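Local coordinates for protein 2-polyprenyl-6-methoxyphenol hydroxylase-like FAD-dependent oxidoreductase (Streptomyces sp. NRRL 11266, PDB 6UI5) that binds flavin-adenine dinucleotide in a Rossmann-type domain and probably works as a flavin-dependent oxidoreductase, at residues E40-A45 with A258-H263; V175-I180 with Q262-V267; F224-P229 with L348-P353. One frame throughout, in Å; residues are numbered along the deposited sequence.

Contact 1 (E40-A45 with A258-H263); sequences EAPAMA and AHWLQH. With FAD (flavin-adenine dinucleotide), chain C.
At E40 the irregular loop 40-45 passes the strand residue W260 without pairing with it, the two CA atoms lying 6.8 Å apart. That gap is filled by the indole of W260, which faces the loop. E40 CA sits 3.4 Å from the centroid of the six-membered ring of W260 and 5° off its normal, a CH-pi contact made by the main chain. Glutamate suits the place: its aliphatic part lies on the indole, CG 3.6 Å from W260 CE3, while the carboxylate turns off the ring. Q262, long enough to reach the same methylenes from two residues further along the loop-facing side of the strand, brings NE2 to 3.4 Å from E40 CG. A lighter touch joins P42 CB to W260 CH2 at 4.0 Å. The compact proline ring also looks the other way, P42 CG lying 3.6 Å from C5X of the flavin, and A43 CB meets C2 of the same ring system. A43 N is hydrogen-bonded to OE1 of Q97. Dispersion and one CH-pi contact thus carry the interface, and the broad indole gives E40 a flat apolar surface just before P42 and A43 of the flavin pocket.

Contact 2 (V175-I180 with Q262-V267); sequences VIVRGI and QHYSIV. With FAD (flavin-adenine dinucleotide), chain C.
Y264, I180 and V177 give up the most surface where strand 176-180 runs antiparallel to strand 262-266, at 163° and 4.7 Å between their axes. Y264 forms a hydrogen-bonded pair with G179: G179 N donates to Y264 O and Y264 N to G179 O, each at 3.0 Å and nearly straight. With chi1 at 80°, which sets CG between its own backbone N and carbonyl carbon, the phenol folds back over its partner strand. G179 N lies over one ring face, and Y264 CE2 comes to 3.3 Å from G179 CA, an approach that the absence of a side chain on glycine permits. Against the opposite face rests the flavin methyl C7M, 3.5 Å from Y264 CD2. The phenol OH is hydrogen-bonded to S221 O on the neighbouring strand.

V177 lies alongside Y264, its CG1 4.1 Å from the OH, and its CB meets I266 CB at 4.0 Å; these branched residues suit the extended backbone and the apolar face they share with Y264. I180 projects from the other face, where its branched apolar chain fills the place beside the imidazole of H263; I180 CG2 to H263 ND1, at 3.2 Å, is a tight carbon-to-nitrogen approach. I180 CA also makes a CA-H...O contact with Q262 O. The imidazole has its polar partner elsewhere, NE2 bonding to Q240, and it stacks on F231. The two bonds of the G179-Y264 pair set the register here, and a tyrosine clamped between glycine backbone and methyl group lets the sheet bear directly on the flavin.

Contact 3 (F224-P229 with L348-P353); sequences FSTEPP and LLYPRP
F224, in the weakly bonded end of strand 216-225, faces Y350 in the irregular chain just ahead of helix 352-365; their CA atoms, 7.1 Å apart, are the nearest CA pair of two segments whose backbones do not pair. A cis peptide bond joins Y350 to P351, the N-cap of that helix. The two aromatic side chains run antiparallel alongside one another. Their rings are almost parallel, at 16°, but so displaced, with centroids 5.3 Å apart, that little of one lies over the other. What each ring meets instead is the other's methylene: F224 CB lies 3.6 Å from the centroid of the Y350 ring, and Y350 CB lies 4.0 Å from that of the F224 ring, both over the face. Y350 can reach along F224 because its CG is anti to the backbone N (chi1 -179°). Over the opposite face of the tyrosine sits P351 CB, so its ring is sandwiched between a proline and a phenylalanine methylene. L349 CB adds an apolar touch on F224 CZ at 4.3 Å. At the far end the Y350 OH comes to 3.8 Å from T226 N, too far for a bond. Tyrosine suits this surface place, having a broad apolar ring and a polar end. The paired CH-pi contacts make the join one of shape and dispersion, joining the strand end to the loop that leads into the helix.

In the fold
All three contacts reach the same antiparallel sheet, distinct from the parallel, Rossmann-type sheet. Contacts 1 and 2, their centres 13 Å apart, share Q262 and H263 on strand 257-271 and touch where L261 packs on I180; both meet the flavin. The centre of contact 3 lies about 12 Å from that of contact 2, which it touches through V175 against Y350, and about 23 Å from that of contact 1. Along the chain the order is 40-45, 175-180, 224-229, 258-267 and 348-353, so contact 3 crosses the other two. The sheet runs from the flavin pocket to the loop leading into helix 352-365, whose R352 and P353 pack on D172 of the second subunit.

Contact 1 (E40-A45 with A258-H263)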
loop_
_atom_site.group_PDB
_atom_site.type_symbol
_atom_site.label_atom_id
_atom_site.label_comp_id
_atom_site.label_asym_id
_atom_site.label_seq_id
_atom_site.Cartn_x
_atom_site.Cartn_y
_atom_site.Cartn_z
ATOM N N GLU A 40 -9.477 12.138 -32.874
ATOM C CA GLU A 40 -8.996 11.055 -32.015
ATOM C C GLU A 40 -8.688 11.594 -30.612
ATOM O O GLU A 40 -7.550 11.605 -30.144
ATOM C CB GLU A 40 -7.770 10.397 -32.639
ATOM C CG GLU A 40 -7.915 10.007 -34.121
ATOM C CD GLU A 40 -7.828 11.197 -35.066
ATOM O OE1 GLU A 40 -8.860 11.534 -35.680
ATOM O OE2 GLU A 40 -6.739 11.807 -35.173
ATOM N N ALA A 41 -9.740 12.070 -29.947
ATOM C CA ALA A 41 -9.653 12.611 -28.594
ATOM C C ALA A 41 -10.568 11.766 -27.719
ATOM O O ALA A 41 -11.747 12.110 -27.513
ATOM C CB ALA A 41 -10.042 14.090 -28.568
ATOM N N PRO A 42 -10.058 10.668 -27.154
ATOM C CA PRO A 42 -10.948 9.680 -26.513
ATOM C C PRO A 42 -11.512 10.088 -25.159
ATOM O O PRO A 42 -12.580 9.578 -24.789
ATOM C CB PRO A 42 -10.031 8.461 -26.354
ATOM C CG PRO A 42 -8.686 9.073 -26.122
ATOM C CD PRO A 42 -8.644 10.262 -27.089
ATOM N N ALA A 43 -10.817 10.937 -24.390
ATOM C CA ALA A 43 -11.174 11.166 -22.990
ATOM C C ALA A 43 -12.614 11.640 -22.844
ATOM O O ALA A 43 -13.068 12.545 -23.553
ATOM C CB ALA A 43 -10.241 12.199 -22.351
ATOM N N MET A 44 -13.326 11.039 -21.891
ATOM C CA MET A 44 -14.703 11.405 -21.611
ATOM C C MET A 44 -14.880 12.135 -20.288
ATOM O O MET A 44 -16.013 12.461 -19.921
ATOM C CB MET A 44 -15.589 10.160 -21.621
ATOM C CG MET A 44 -15.607 9.432 -22.953
ATOM S SD MET A 44 -17.017 8.306 -23.043
ATOM C CE MET A 44 -17.002 7.666 -21.354
ATOM N N ALA A 45 -13.801 12.422 -19.569
ATOM C CA ALA A 45 -13.917 12.849 -18.185
ATOM C C ALA A 45 -12.879 13.914 -17.880
ATOM O O ALA A 45 -11.821 14.000 -18.506
ATOM C CB ALA A 45 -13.742 11.677 -17.205
ATOM N N ALA A 258 -17.395 2.964 -38.738
ATOM C CA ALA A 258 -16.374 3.418 -37.795
ATOM C C ALA A 258 -15.887 4.806 -38.200
ATOM O O ALA A 258 -15.358 4.984 -39.309
ATOM C CB ALA A 258 -15.204 2.437 -37.733
ATOM N N HIS A 259 -16.075 5.791 -37.311
ATOM C CA HIS A 259 -15.592 7.140 -37.599
ATOM C C HIS A 259 -14.082 7.216 -37.426
ATOM O O HIS A 259 -13.372 7.801 -38.252
ATOM C CB HIS A 259 -16.285 8.158 -36.694
ATOM C CG HIS A 259 -17.772 8.021 -36.669
ATOM N ND1 HIS A 259 -18.574 8.475 -37.695
ATOM C CD2 HIS A 259 -18.604 7.460 -35.760
ATOM C CE1 HIS A 259 -19.837 8.209 -37.413
ATOM N NE2 HIS A 259 -19.883 7.595 -36.243
ATOM N N TRP A 260 -13.583 6.624 -36.348
ATOM C CA TRP A 260 -12.163 6.524 -36.053
ATOM C C TRP A 260 -12.011 5.503 -34.930
ATOM O O TRP A 260 -12.718 5.577 -33.936
ATOM C CB TRP A 260 -11.551 7.888 -35.665
ATOM C CG TRP A 260 -11.996 8.420 -34.316
ATOM C CD1 TRP A 260 -13.117 9.153 -34.059
ATOM C CD2 TRP A 260 -11.333 8.240 -33.044
ATOM N NE1 TRP A 260 -13.193 9.447 -32.718
ATOM C CE2 TRP A 260 -12.114 8.900 -32.072
ATOM C CE3 TRP A 260 -10.155 7.595 -32.638
ATOM C CZ2 TRP A 260 -11.763 8.933 -30.706
ATOM C CZ3 TRP A 260 -9.801 7.626 -31.253
ATOM C CH2 TRP A 260 -10.609 8.291 -30.321
ATOM N N LEU A 261 -11.114 4.546 -35.113
ATOM C CA LEU A 261 -10.708 3.649 -34.054
ATOM C C LEU A 261 -9.190 3.519 -34.131
ATOM O O LEU A 261 -8.572 3.885 -35.134
ATOM C CB LEU A 261 -11.413 2.289 -34.161
ATOM C CG LEU A 261 -12.937 2.134 -34.177
ATOM C CD1 LEU A 261 -13.249 0.618 -34.040
ATOM C CD2 LEU A 261 -13.678 2.974 -33.095
ATOM N N GLN A 262 -8.575 3.075 -33.029
ATOM C CA GLN A 262 -7.118 3.068 -32.946
ATOM C C GLN A 262 -6.642 1.903 -32.099
ATOM O O GLN A 262 -7.155 1.701 -30.996
ATOM C CB GLN A 262 -6.567 4.372 -32.341
ATOM C CG GLN A 262 -6.925 5.673 -33.051
ATOM C CD GLN A 262 -5.724 6.391 -33.619
ATOM O OE1 GLN A 262 -4.898 5.793 -34.340
ATOM N NE2 GLN A 262 -5.616 7.694 -33.313
ATOM N N HIS A 263 -5.636 1.172 -32.586
ATOM C CA HIS A 263 -4.833 0.336 -31.702
ATOM C C HIS A 263 -4.049 1.209 -30.720
ATOM O O HIS A 263 -3.534 2.273 -31.085
ATOM C CB HIS A 263 -3.876 -0.525 -32.508
ATOM C CG HIS A 263 -4.581 -1.508 -33.386
ATOM N ND1 HIS A 263 -5.488 -2.421 -32.884
ATOM C CD2 HIS A 263 -4.555 -1.690 -34.731
ATOM C CE1 HIS A 263 -5.985 -3.127 -33.884
ATOM N NE2 HIS A 263 -5.431 -2.707 -35.011
HETATM P PA FAD C . -1.112 14.428 -27.116
HETATM O O1A FAD C . -2.579 14.354 -26.755
HETATM O O2A FAD C . -0.654 13.044 -27.547
HETATM O O5B FAD C . -0.824 15.647 -28.200
HETATM C C5B FAD C . 0.453 15.766 -28.808
HETATM C C4B FAD C . 0.286 16.551 -30.150
HETATM O O4B FAD C . 1.428 16.847 -30.720
HETATM C C3B FAD C . -0.461 15.674 -31.182
HETATM O O3B FAD C . -1.340 16.462 -31.860
HETATM C C2B FAD C . 0.654 15.170 -32.119
HETATM O O2B FAD C . 0.016 14.726 -33.386
HETATM C C1B FAD C . 1.369 16.253 -32.258
HETATM N N9A FAD C . 2.756 16.065 -32.637
HETATM C C8A FAD C . 3.566 15.044 -32.278
HETATM N N7A FAD C . 4.794 15.292 -32.784
HETATM C C5A FAD C . 4.742 16.478 -33.435
HETATM C C6A FAD C . 5.696 17.213 -34.129
HETATM N N6A FAD C . 7.101 17.114 -34.497
HETATM N N1A FAD C . 5.373 18.377 -34.699
HETATM C C2A FAD C . 4.115 18.858 -34.595
HETATM N N3A FAD C . 3.182 18.144 -33.901
HETATM C C4A FAD C . 3.491 16.960 -33.328
HETATM N N1 FAD C . -7.081 11.052 -20.778
HETATM C C2 FAD C . -8.072 11.239 -19.679
HETATM O O2 FAD C . -8.068 12.211 -18.997
HETATM N N3 FAD C . -9.090 10.175 -19.443
HETATM C C4 FAD C . -9.093 8.982 -20.291
HETATM O O4 FAD C . -9.889 8.120 -20.131
HETATM C C4X FAD C . -8.074 8.826 -21.393
HETATM N N5 FAD C . -8.126 7.622 -22.190
HETATM C C5X FAD C . -7.128 7.434 -23.271
HETATM C C6 FAD C . -7.185 6.264 -24.032
HETATM C C7 FAD C . -6.268 6.062 -25.057
HETATM C C7M FAD C . -6.571 4.716 -25.701
HETATM C C8 FAD C . -5.281 7.017 -25.348
HETATM C C8M FAD C . -4.316 6.709 -26.500
HETATM C C9 FAD C . -5.220 8.196 -24.583
HETATM C C9A FAD C . -6.140 8.417 -23.531
HETATM N N10 FAD C . -6.082 9.673 -22.690
HETATM C C10 FAD C . -7.073 9.853 -21.633
HETATM C "C1'" FAD C . -5.066 10.696 -23.009
HETATM C "C2'" FAD C . -4.075 11.149 -21.923
HETATM O "O2'" FAD C . -4.633 12.078 -21.070
HETATM C "C3'" FAD C . -2.908 11.901 -22.559
HETATM O "O3'" FAD C . -1.932 12.034 -21.575
HETATM C "C4'" FAD C . -3.219 13.328 -23.053
HETATM O "O4'" FAD C . -4.221 13.396 -24.028
HETATM C "C5'" FAD C . -1.905 13.778 -23.702
HETATM O "O5'" FAD C . -1.862 15.171 -23.843
HETATM P P FAD C . -0.595 15.891 -24.622
HETATM O O1P FAD C . -1.061 17.211 -25.190
HETATM O O2P FAD C . 0.658 16.029 -23.779
HETATM O O3P FAD C . -0.174 14.824 -25.812
#

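Contact 2 (V175-I180 with Q262-V267)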
loop_
_atom_site.group_PDB
_atom_site.type_symbol
_atom_site.label_atom_id
_atom_site.label_comp_id
_atom_site.label_asym_id
_atom_site.label_seq_id
_atom_site.Cartn_x
_atom_site.Cartn_y
_atom_site.Cartn_z
ATOM N N VAL A 175 3.415 -5.816 -17.356
ATOM C CA VAL A 175 2.460 -6.273 -18.347
ATOM C C VAL A 175 2.269 -5.139 -19.342
ATOM O O VAL A 175 2.409 -3.955 -18.998
ATOM C CB VAL A 175 1.132 -6.708 -17.685
ATOM C CG1 VAL A 175 0.482 -5.522 -16.962
ATOM C CG2 VAL A 175 0.183 -7.342 -18.742
ATOM N N ILE A 176 1.985 -5.505 -20.588
ATOM C CA ILE A 176 1.707 -4.535 -21.642
ATOM C C ILE A 176 0.202 -4.512 -21.877
ATOM O O ILE A 176 -0.374 -5.492 -22.361
ATOM C CB ILE A 176 2.464 -4.853 -22.939
ATOM C CG1 ILE A 176 3.971 -4.927 -22.688
ATOM C CG2 ILE A 176 2.172 -3.775 -23.950
ATOM C CD1 ILE A 176 4.531 -3.753 -21.846
ATOM N N VAL A 177 -0.439 -3.398 -21.537
ATOM C CA VAL A 177 -1.876 -3.250 -21.754
ATOM C C VAL A 177 -2.132 -2.800 -23.187
ATOM O O VAL A 177 -1.508 -1.849 -23.679
ATOM C CB VAL A 177 -2.481 -2.259 -20.758
ATOM C CG1 VAL A 177 -3.981 -2.111 -21.004
ATOM C CG2 VAL A 177 -2.205 -2.723 -19.346
ATOM N N ARG A 178 -3.088 -3.455 -23.842
ATOM C CA ARG A 178 -3.415 -3.225 -25.244
ATOM C C ARG A 178 -4.921 -3.108 -25.400
ATOM O O ARG A 178 -5.692 -3.744 -24.672
ATOM C CB ARG A 178 -2.946 -4.372 -26.127
ATOM C CG ARG A 178 -3.652 -5.654 -25.722
ATOM C CD ARG A 178 -2.801 -6.476 -24.812
ATOM N NE ARG A 178 -1.729 -7.037 -25.603
ATOM C CZ ARG A 178 -0.495 -7.210 -25.175
ATOM N NH1 ARG A 178 -0.142 -6.861 -23.940
ATOM N NH2 ARG A 178 0.402 -7.727 -26.001
ATOM N N GLY A 179 -5.335 -2.336 -26.385
ATOM C CA GLY A 179 -6.732 -2.339 -26.743
ATOM C C GLY A 179 -6.980 -1.536 -27.994
ATOM O O GLY A 179 -6.064 -1.246 -28.764
ATOM N N ILE A 180 -8.242 -1.185 -28.197
ATOM C CA ILE A 180 -8.584 -0.183 -29.188
ATOM C C ILE A 180 -9.615 0.740 -28.566
ATOM O O ILE A 180 -10.223 0.433 -27.538
ATOM C CB ILE A 180 -9.096 -0.765 -30.546
ATOM C CG1 ILE A 180 -10.499 -1.328 -30.403
ATOM C CG2 ILE A 180 -8.119 -1.801 -31.126
ATOM C CD1 ILE A 180 -11.541 -0.448 -31.014
ATOM N N GLN A 262 -8.575 3.075 -33.029
ATOM C CA GLN A 262 -7.118 3.068 -32.946
ATOM C C GLN A 262 -6.642 1.903 -32.099
ATOM O O GLN A 262 -7.155 1.701 -30.996
ATOM C CB GLN A 262 -6.567 4.372 -32.341
ATOM C CG GLN A 262 -6.925 5.673 -33.051
ATOM C CD GLN A 262 -5.724 6.391 -33.619
ATOM O OE1 GLN A 262 -4.898 5.793 -34.340
ATOM N NE2 GLN A 262 -5.616 7.694 -33.313
ATOM N N HIS A 263 -5.636 1.172 -32.586
ATOM C CA HIS A 263 -4.833 0.336 -31.702
ATOM C C HIS A 263 -4.049 1.209 -30.720
ATOM O O HIS A 263 -3.534 2.273 -31.085
ATOM C CB HIS A 263 -3.876 -0.525 -32.508
ATOM C CG HIS A 263 -4.581 -1.508 -33.386
ATOM N ND1 HIS A 263 -5.488 -2.421 -32.884
ATOM C CD2 HIS A 263 -4.555 -1.690 -34.731
ATOM C CE1 HIS A 263 -5.985 -3.127 -33.884
ATOM N NE2 HIS A 263 -5.431 -2.707 -35.011
ATOM N N TYR A 264 -3.972 0.779 -29.460
ATOM C CA TYR A 264 -3.106 1.439 -28.483
ATOM C C TYR A 264 -2.411 0.381 -27.634
ATOM O O TYR A 264 -2.986 -0.671 -27.337
ATOM C CB TYR A 264 -3.893 2.416 -27.597
ATOM C CG TYR A 264 -4.653 1.742 -26.467
ATOM C CD1 TYR A 264 -4.031 1.469 -25.251
ATOM C CD2 TYR A 264 -5.987 1.377 -26.617
ATOM C CE1 TYR A 264 -4.706 0.842 -24.227
ATOM C CE2 TYR A 264 -6.679 0.757 -25.583
ATOM C CZ TYR A 264 -6.027 0.488 -24.392
ATOM O OH TYR A 264 -6.681 -0.136 -23.347
ATOM N N SER A 265 -1.164 0.662 -27.244
ATOM C CA SER A 265 -0.499 -0.116 -26.207
ATOM C C SER A 265 -0.090 0.873 -25.121
ATOM O O SER A 265 0.004 2.073 -25.370
ATOM C CB SER A 265 0.748 -0.927 -26.729
ATOM O OG SER A 265 1.674 -0.114 -27.437
ATOM N N ILE A 266 0.124 0.384 -23.905
ATOM C CA ILE A 266 0.423 1.261 -22.766
ATOM C C ILE A 266 1.780 0.892 -22.215
ATOM O O ILE A 266 2.005 -0.265 -21.840
ATOM C CB ILE A 266 -0.631 1.160 -21.657
ATOM C CG1 ILE A 266 -1.912 1.859 -22.085
ATOM C CG2 ILE A 266 -0.080 1.762 -20.332
ATOM C CD1 ILE A 266 -1.718 3.354 -22.347
ATOM N N VAL A 267 2.665 1.879 -22.116
ATOM C CA VAL A 267 3.840 1.775 -21.261
ATOM C C VAL A 267 3.789 2.900 -20.239
ATOM O O VAL A 267 3.011 3.840 -20.365
ATOM C CB VAL A 267 5.150 1.832 -22.050
ATOM C CG1 VAL A 267 5.371 0.497 -22.805
ATOM C CG2 VAL A 267 5.114 3.030 -22.974
HETATM P PA FAD C . -1.112 14.428 -27.116
HETATM O O1A FAD C . -2.579 14.354 -26.755
HETATM O O2A FAD C . -0.654 13.044 -27.547
HETATM O O5B FAD C . -0.824 15.647 -28.200
HETATM C C5B FAD C . 0.453 15.766 -28.808
HETATM C C4B FAD C . 0.286 16.551 -30.150
HETATM O O4B FAD C . 1.428 16.847 -30.720
HETATM C C3B FAD C . -0.461 15.674 -31.182
HETATM O O3B FAD C . -1.340 16.462 -31.860
HETATM C C2B FAD C . 0.654 15.170 -32.119
HETATM O O2B FAD C . 0.016 14.726 -33.386
HETATM C C1B FAD C . 1.369 16.253 -32.258
HETATM N N9A FAD C . 2.756 16.065 -32.637
HETATM C C8A FAD C . 3.566 15.044 -32.278
HETATM N N7A FAD C . 4.794 15.292 -32.784
HETATM C C5A FAD C . 4.742 16.478 -33.435
HETATM C C6A FAD C . 5.696 17.213 -34.129
HETATM N N6A FAD C . 7.101 17.114 -34.497
HETATM N N1A FAD C . 5.373 18.377 -34.699
HETATM C C2A FAD C . 4.115 18.858 -34.595
HETATM N N3A FAD C . 3.182 18.144 -33.901
HETATM C C4A FAD C . 3.491 16.960 -33.328
HETATM N N1 FAD C . -7.081 11.052 -20.778
HETATM C C2 FAD C . -8.072 11.239 -19.679
HETATM O O2 FAD C . -8.068 12.211 -18.997
HETATM N N3 FAD C . -9.090 10.175 -19.443
HETATM C C4 FAD C . -9.093 8.982 -20.291
HETATM O O4 FAD C . -9.889 8.120 -20.131
HETATM C C4X FAD C . -8.074 8.826 -21.393
HETATM N N5 FAD C . -8.126 7.622 -22.190
HETATM C C5X FAD C . -7.128 7.434 -23.271
HETATM C C6 FAD C . -7.185 6.264 -24.032
HETATM C C7 FAD C . -6.268 6.062 -25.057
HETATM C C7M FAD C . -6.571 4.716 -25.701
HETATM C C8 FAD C . -5.281 7.017 -25.348
HETATM C C8M FAD C . -4.316 6.709 -26.500
HETATM C C9 FAD C . -5.220 8.196 -24.583
HETATM C C9A FAD C . -6.140 8.417 -23.531
HETATM N N10 FAD C . -6.082 9.673 -22.690
HETATM C C10 FAD C . -7.073 9.853 -21.633
HETATM C "C1'" FAD C . -5.066 10.696 -23.009
HETATM C "C2'" FAD C . -4.075 11.149 -21.923
HETATM O "O2'" FAD C . -4.633 12.078 -21.070
HETATM C "C3'" FAD C . -2.908 11.901 -22.559
HETATM O "O3'" FAD C . -1.932 12.034 -21.575
HETATM C "C4'" FAD C . -3.219 13.328 -23.053
HETATM O "O4'" FAD C . -4.221 13.396 -24.028
HETATM C "C5'" FAD C . -1.905 13.778 -23.702
HETATM O "O5'" FAD C . -1.862 15.171 -23.843
HETATM P P FAD C . -0.595 15.891 -24.622
HETATM O O1P FAD C . -1.061 17.211 -25.190
HETATM O O2P FAD C . 0.658 16.029 -23.779
HETATM O O3P FAD C . -0.174 14.824 -25.812
#

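Contact 3 (F224-P229 with L348-P353)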
loop_
_atom_site.group_PDB
_atom_site.type_symbol
_atom_site.label_atom_id
_atom_site.label_comp_id
_atom_site.label_asym_id
_atom_site.label_seq_id
_atom_site.Cartn_x
_atom_site.Cartn_y
_atom_site.Cartn_z
ATOM N N PHE A 224 -4.959 -7.460 -20.757
ATOM C CA PHE A 224 -3.691 -7.753 -20.116
ATOM C C PHE A 224 -3.149 -9.041 -20.712
ATOM O O PHE A 224 -3.839 -10.068 -20.716
ATOM C CB PHE A 224 -3.840 -7.873 -18.590
ATOM C CG PHE A 224 -4.205 -6.580 -17.903
ATOM C CD1 PHE A 224 -3.222 -5.695 -17.491
ATOM C CD2 PHE A 224 -5.528 -6.257 -17.651
ATOM C CE1 PHE A 224 -3.557 -4.516 -16.836
ATOM C CE2 PHE A 224 -5.865 -5.077 -17.008
ATOM C CZ PHE A 224 -4.881 -4.208 -16.606
ATOM N N SER A 225 -1.910 -8.991 -21.199
ATOM C CA SER A 225 -1.257 -10.210 -21.650
ATOM C C SER A 225 0.250 -10.076 -21.476
ATOM O O SER A 225 0.801 -8.972 -21.536
ATOM C CB SER A 225 -1.580 -10.532 -23.117
ATOM O OG SER A 225 -0.673 -11.504 -23.620
ATOM N N THR A 226 0.905 -11.214 -21.291
ATOM C CA THR A 226 2.358 -11.324 -21.186
ATOM C C THR A 226 3.051 -11.574 -22.533
ATOM O O THR A 226 3.985 -12.375 -22.569
ATOM C CB THR A 226 2.671 -12.440 -20.193
ATOM O OG1 THR A 226 4.059 -12.792 -20.263
ATOM C CG2 THR A 226 1.818 -13.665 -20.518
ATOM N N GLU A 227 2.657 -10.946 -23.644
ATOM C CA GLU A 227 3.350 -11.151 -24.912
ATOM C C GLU A 227 2.892 -10.067 -25.892
ATOM O O GLU A 227 1.750 -9.602 -25.786
ATOM C CB GLU A 227 3.086 -12.578 -25.453
ATOM C CG GLU A 227 3.868 -12.868 -26.735
ATOM C CD GLU A 227 4.544 -14.236 -26.845
ATOM O OE1 GLU A 227 4.441 -14.848 -27.918
ATOM O OE2 GLU A 227 5.221 -14.683 -25.897
ATOM N N PRO A 228 3.760 -9.624 -26.836
ATOM C CA PRO A 228 3.567 -8.291 -27.433
ATOM C C PRO A 228 2.241 -8.125 -28.146
ATOM O O PRO A 228 1.618 -9.109 -28.588
ATOM C CB PRO A 228 4.737 -8.188 -28.432
ATOM C CG PRO A 228 5.795 -8.971 -27.856
ATOM C CD PRO A 228 5.159 -10.055 -27.038
ATOM N N PRO A 229 1.785 -6.874 -28.315
ATOM C CA PRO A 229 0.501 -6.621 -28.973
ATOM C C PRO A 229 0.512 -7.104 -30.412
ATOM O O PRO A 229 1.476 -6.897 -31.146
ATOM C CB PRO A 229 0.367 -5.096 -28.896
ATOM C CG PRO A 229 1.282 -4.680 -27.793
ATOM C CD PRO A 229 2.430 -5.622 -27.889
ATOM N N LEU A 348 -3.753 -4.242 -8.685
ATOM C CA LEU A 348 -4.947 -4.876 -8.137
ATOM C C LEU A 348 -5.756 -5.606 -9.204
ATOM O O LEU A 348 -6.817 -6.161 -8.892
ATOM C CB LEU A 348 -5.843 -3.851 -7.428
ATOM C CG LEU A 348 -5.290 -3.188 -6.164
ATOM C CD1 LEU A 348 -4.276 -2.151 -6.497
ATOM C CD2 LEU A 348 -6.397 -2.579 -5.308
ATOM N N LEU A 349 -5.273 -5.623 -10.444
ATOM C CA LEU A 349 -5.965 -6.265 -11.544
ATOM C C LEU A 349 -5.209 -7.459 -12.095
ATOM O O LEU A 349 -5.792 -8.525 -12.312
ATOM C CB LEU A 349 -6.208 -5.229 -12.646
ATOM C CG LEU A 349 -7.207 -4.177 -12.187
ATOM C CD1 LEU A 349 -7.276 -3.063 -13.197
ATOM C CD2 LEU A 349 -8.565 -4.836 -12.014
ATOM N N TYR A 350 -3.912 -7.318 -12.301
ATOM C CA TYR A 350 -3.182 -8.315 -13.038
ATOM C C TYR A 350 -1.718 -8.340 -12.621
ATOM O O TYR A 350 -1.134 -7.306 -12.374
ATOM C CB TYR A 350 -3.324 -8.029 -14.540
ATOM C CG TYR A 350 -2.613 -9.016 -15.437
ATOM C CD1 TYR A 350 -3.261 -10.161 -15.905
ATOM C CD2 TYR A 350 -1.294 -8.808 -15.820
ATOM C CE1 TYR A 350 -2.611 -11.066 -16.727
ATOM C CE2 TYR A 350 -0.635 -9.713 -16.623
ATOM C CZ TYR A 350 -1.295 -10.834 -17.084
ATOM O OH TYR A 350 -0.622 -11.722 -17.896
ATOM N N PRO A 351 -1.104 -9.527 -12.584
ATOM C CA PRO A 351 -1.731 -10.836 -12.807
ATOM C C PRO A 351 -2.586 -11.206 -11.620
ATOM O O PRO A 351 -2.507 -10.539 -10.576
ATOM C CB PRO A 351 -0.549 -11.788 -12.957
ATOM C CG PRO A 351 0.607 -11.084 -12.345
ATOM C CD PRO A 351 0.363 -9.613 -12.518
ATOM N N ARG A 352 -3.416 -12.230 -11.759
ATOM C CA ARG A 352 -4.404 -12.475 -10.717
ATOM C C ARG A 352 -3.790 -12.945 -9.398
ATOM O O ARG A 352 -4.412 -12.691 -8.358
ATOM C CB ARG A 352 -5.483 -13.448 -11.210
ATOM C CG ARG A 352 -5.421 -14.818 -10.593
ATOM C CD ARG A 352 -6.611 -15.674 -11.013
ATOM N NE ARG A 352 -6.456 -16.184 -12.374
ATOM C CZ ARG A 352 -7.119 -15.716 -13.432
ATOM N NH1 ARG A 352 -8.003 -14.727 -13.288
ATOM N NH2 ARG A 352 -6.901 -16.237 -14.638
ATOM N N PRO A 353 -2.642 -13.644 -9.356
ATOM C CA PRO A 353 -2.008 -13.901 -8.037
ATOM C C PRO A 353 -1.624 -12.634 -7.269
ATOM O O PRO A 353 -1.898 -12.513 -6.059
ATOM C CB PRO A 353 -0.767 -14.731 -8.399
ATOM C CG PRO A 353 -0.588 -14.554 -9.897
ATOM C CD PRO A 353 -1.961 -14.392 -10.432
#